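Local structure of cysteine protease (Listeria monocytogenes, 5HU4) at residues D69-T74 with A104-I109. The protein cuts the C-terminal sorting signal of surface proteins and, through a thioester intermediate, joins them covalently to the bacterial cell wall. Numbering follows the deposited sequence.
Sequences DKIYLT and ARITLI
I71 and I106 meet in the protein interior, where strand 70-74 faces strand 105-109 through side chains alone; no hydrogen bond links the two segments. The short strand axes pass 9.6 Å apart at closest approach and run nearly at right angles, 102° between their N-to-C directions. Followed outward, I71 divides at CB into two branches that both reach the other strand. The short branch, CG2, lies opposite the backbone N and touches CD1 of I106 at 3.8 Å. The longer branch leaves CB through CG1, which sits beside the backbone N (chi1 -56°) and makes no close approach itself; the chain then extends, carrying CD1 across to the two facing residues. There I71 CD1 packs 3.8 Å from CG2 of I106 and 3.7 Å from CD1 of L108. The two isoleucines therefore cross at a slant, each offering its CG2 to the other's CD1, whereas I71 and L108 meet end on through their terminal methyls. I106 can engage two neighbours because CG1 is anti to its backbone N (chi1 -168°) and the branch stays extended: its CD1 also lies 4.3 Å from CD2 of L73, a looser contact. Y72 and T107 point their CB atoms the other way, leaving I71, L73, I106 and L108 to form a wholly apolar, buried interface. Around it, L47 of strand 44-48 touches I106 and L108, Y45 touches L73, and V84 and Y82 of strand 78-91 touch I71 and I106 respectively. The strand bearing I106 and L108 continues to C111, the acyl-thioester cysteine, about 12 Å from L108 between side chains. Such interlocking of aliphatic residues from strands that are not sheet neighbours belongs to the hydrophobic core of the eight-stranded sortase beta-barrel.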
loop_
_atom_site.group_PDB
_atom_site.type_symbol
_atom_site.label_atom_id
_atom_site.label_comp_id
_atom_site.label_asym_id
_atom_site.label_seq_id
_atom_site.Cartn_x
_atom_site.Cartn_y
_atom_site.Cartn_z
ATOM N N ASP A 69 3.170 -8.966 -9.174
ATOM C CA ASP A 69 4.281 -8.409 -8.414
ATOM C C ASP A 69 4.046 -8.600 -6.922
ATOM O O ASP A 69 2.903 -8.675 -6.468
ATOM C CB ASP A 69 4.470 -6.925 -8.730
ATOM C CG ASP A 69 4.927 -6.684 -10.153
ATOM O OD1 ASP A 69 5.453 -7.628 -10.780
ATOM O OD2 ASP A 69 4.762 -5.548 -10.645
ATOM N N LYS A 70 5.130 -8.675 -6.160
ATOM C CA LYS A 70 5.032 -8.850 -4.719
ATOM C C LYS A 70 4.874 -7.511 -4.010
ATOM O O LYS A 70 5.502 -6.519 -4.386
ATOM C CB LYS A 70 6.264 -9.580 -4.179
ATOM C CG LYS A 70 6.584 -10.891 -4.881
ATOM C CD LYS A 70 5.412 -11.856 -4.838
ATOM C CE LYS A 70 5.868 -13.276 -5.138
ATOM N NZ LYS A 70 4.887 -14.010 -5.987
ATOM N N ILE A 71 4.022 -7.489 -2.990
ATOM C CA ILE A 71 3.912 -6.336 -2.107
ATOM C C ILE A 71 4.295 -6.762 -0.697
ATOM O O ILE A 71 3.743 -7.724 -0.161
ATOM C CB ILE A 71 2.495 -5.739 -2.100
ATOM C CG1 ILE A 71 2.056 -5.374 -3.518
ATOM C CG2 ILE A 71 2.437 -4.517 -1.195
ATOM C CD1 ILE A 71 0.612 -4.935 -3.612
ATOM N N TYR A 72 5.246 -6.052 -0.103
ATOM C CA TYR A 72 5.714 -6.402 1.231
ATOM C C TYR A 72 5.239 -5.396 2.268
ATOM O O TYR A 72 5.366 -4.187 2.087
ATOM C CB TYR A 72 7.238 -6.511 1.245
ATOM C CG TYR A 72 7.750 -7.602 0.337
ATOM C CD1 TYR A 72 7.826 -8.916 0.776
ATOM C CD2 TYR A 72 8.144 -7.323 -0.965
ATOM C CE1 TYR A 72 8.287 -9.920 -0.052
ATOM C CE2 TYR A 72 8.607 -8.319 -1.799
ATOM C CZ TYR A 72 8.674 -9.617 -1.338
ATOM O OH TYR A 72 9.136 -10.615 -2.164
ATOM N N LEU A 73 4.683 -5.920 3.354
ATOM C CA LEU A 73 4.123 -5.102 4.417
ATOM C C LEU A 73 4.623 -5.611 5.762
ATOM O O LEU A 73 4.714 -6.820 5.974
ATOM C CB LEU A 73 2.595 -5.136 4.360
ATOM C CG LEU A 73 1.797 -4.297 5.357
ATOM C CD1 LEU A 73 2.012 -2.812 5.111
ATOM C CD2 LEU A 73 0.321 -4.654 5.274
ATOM N N THR A 74 4.956 -4.698 6.669
ATOM C CA THR A 74 5.446 -5.106 7.980
ATOM C C THR A 74 5.024 -4.154 9.096
ATOM O O THR A 74 4.861 -2.951 8.884
ATOM C CB THR A 74 6.986 -5.233 7.989
ATOM O OG1 THR A 74 7.412 -5.830 9.222
ATOM C CG2 THR A 74 7.649 -3.871 7.829
ATOM N N ALA A 104 -7.614 -12.604 2.967
ATOM C CA ALA A 104 -6.555 -11.690 3.374
ATOM C C ALA A 104 -5.981 -10.992 2.145
ATOM O O ALA A 104 -5.450 -11.643 1.244
ATOM C CB ALA A 104 -5.468 -12.431 4.129
ATOM N N ARG A 105 -6.096 -9.669 2.107
ATOM C CA ARG A 105 -5.662 -8.909 0.941
ATOM C C ARG A 105 -5.150 -7.522 1.305
ATOM O O ARG A 105 -5.456 -6.994 2.375
ATOM C CB ARG A 105 -6.809 -8.774 -0.060
ATOM C CG ARG A 105 -8.008 -8.027 0.498
ATOM C CD ARG A 105 -8.926 -7.534 -0.606
ATOM N NE ARG A 105 -9.492 -8.632 -1.383
ATOM C CZ ARG A 105 -10.122 -8.474 -2.542
ATOM N NH1 ARG A 105 -10.269 -7.262 -3.059
ATOM N NH2 ARG A 105 -10.607 -9.528 -3.184
ATOM N N ILE A 106 -4.368 -6.938 0.402
ATOM C CA ILE A 106 -3.942 -5.552 0.535
ATOM C C ILE A 106 -4.498 -4.750 -0.640
ATOM O O ILE A 106 -4.592 -5.253 -1.761
ATOM C CB ILE A 106 -2.400 -5.425 0.604
ATOM C CG1 ILE A 106 -1.991 -4.011 1.027
ATOM C CG2 ILE A 106 -1.755 -5.812 -0.721
ATOM C CD1 ILE A 106 -0.497 -3.827 1.182
ATOM N N THR A 107 -4.894 -3.510 -0.375
ATOM C CA THR A 107 -5.493 -2.670 -1.404
ATOM C C THR A 107 -4.789 -1.322 -1.497
ATOM O O THR A 107 -4.953 -0.464 -0.632
ATOM C CB THR A 107 -6.994 -2.442 -1.139
ATOM O OG1 THR A 107 -7.656 -3.708 -1.015
ATOM C CG2 THR A 107 -7.623 -1.653 -2.276
ATOM N N LEU A 108 -4.005 -1.143 -2.555
ATOM C CA LEU A 108 -3.260 0.094 -2.754
ATOM C C LEU A 108 -4.058 1.072 -3.611
ATOM O O LEU A 108 -4.507 0.728 -4.705
ATOM C CB LEU A 108 -1.903 -0.192 -3.397
ATOM C CG LEU A 108 -1.043 -1.241 -2.687
ATOM C CD1 LEU A 108 0.364 -1.264 -3.262
ATOM C CD2 LEU A 108 -1.014 -0.983 -1.189
ATOM N N ILE A 109 -4.230 2.290 -3.108
ATOM C CA ILE A 109 -5.056 3.281 -3.786
ATOM C C ILE A 109 -4.311 4.591 -4.019
ATOM O O ILE A 109 -3.732 5.165 -3.095
ATOM C CB ILE A 109 -6.341 3.579 -2.986
ATOM C CG1 ILE A 109 -7.096 2.282 -2.685
ATOM C CG2 ILE A 109 -7.230 4.557 -3.743
ATOM C CD1 ILE A 109 -8.372 2.485 -1.904
#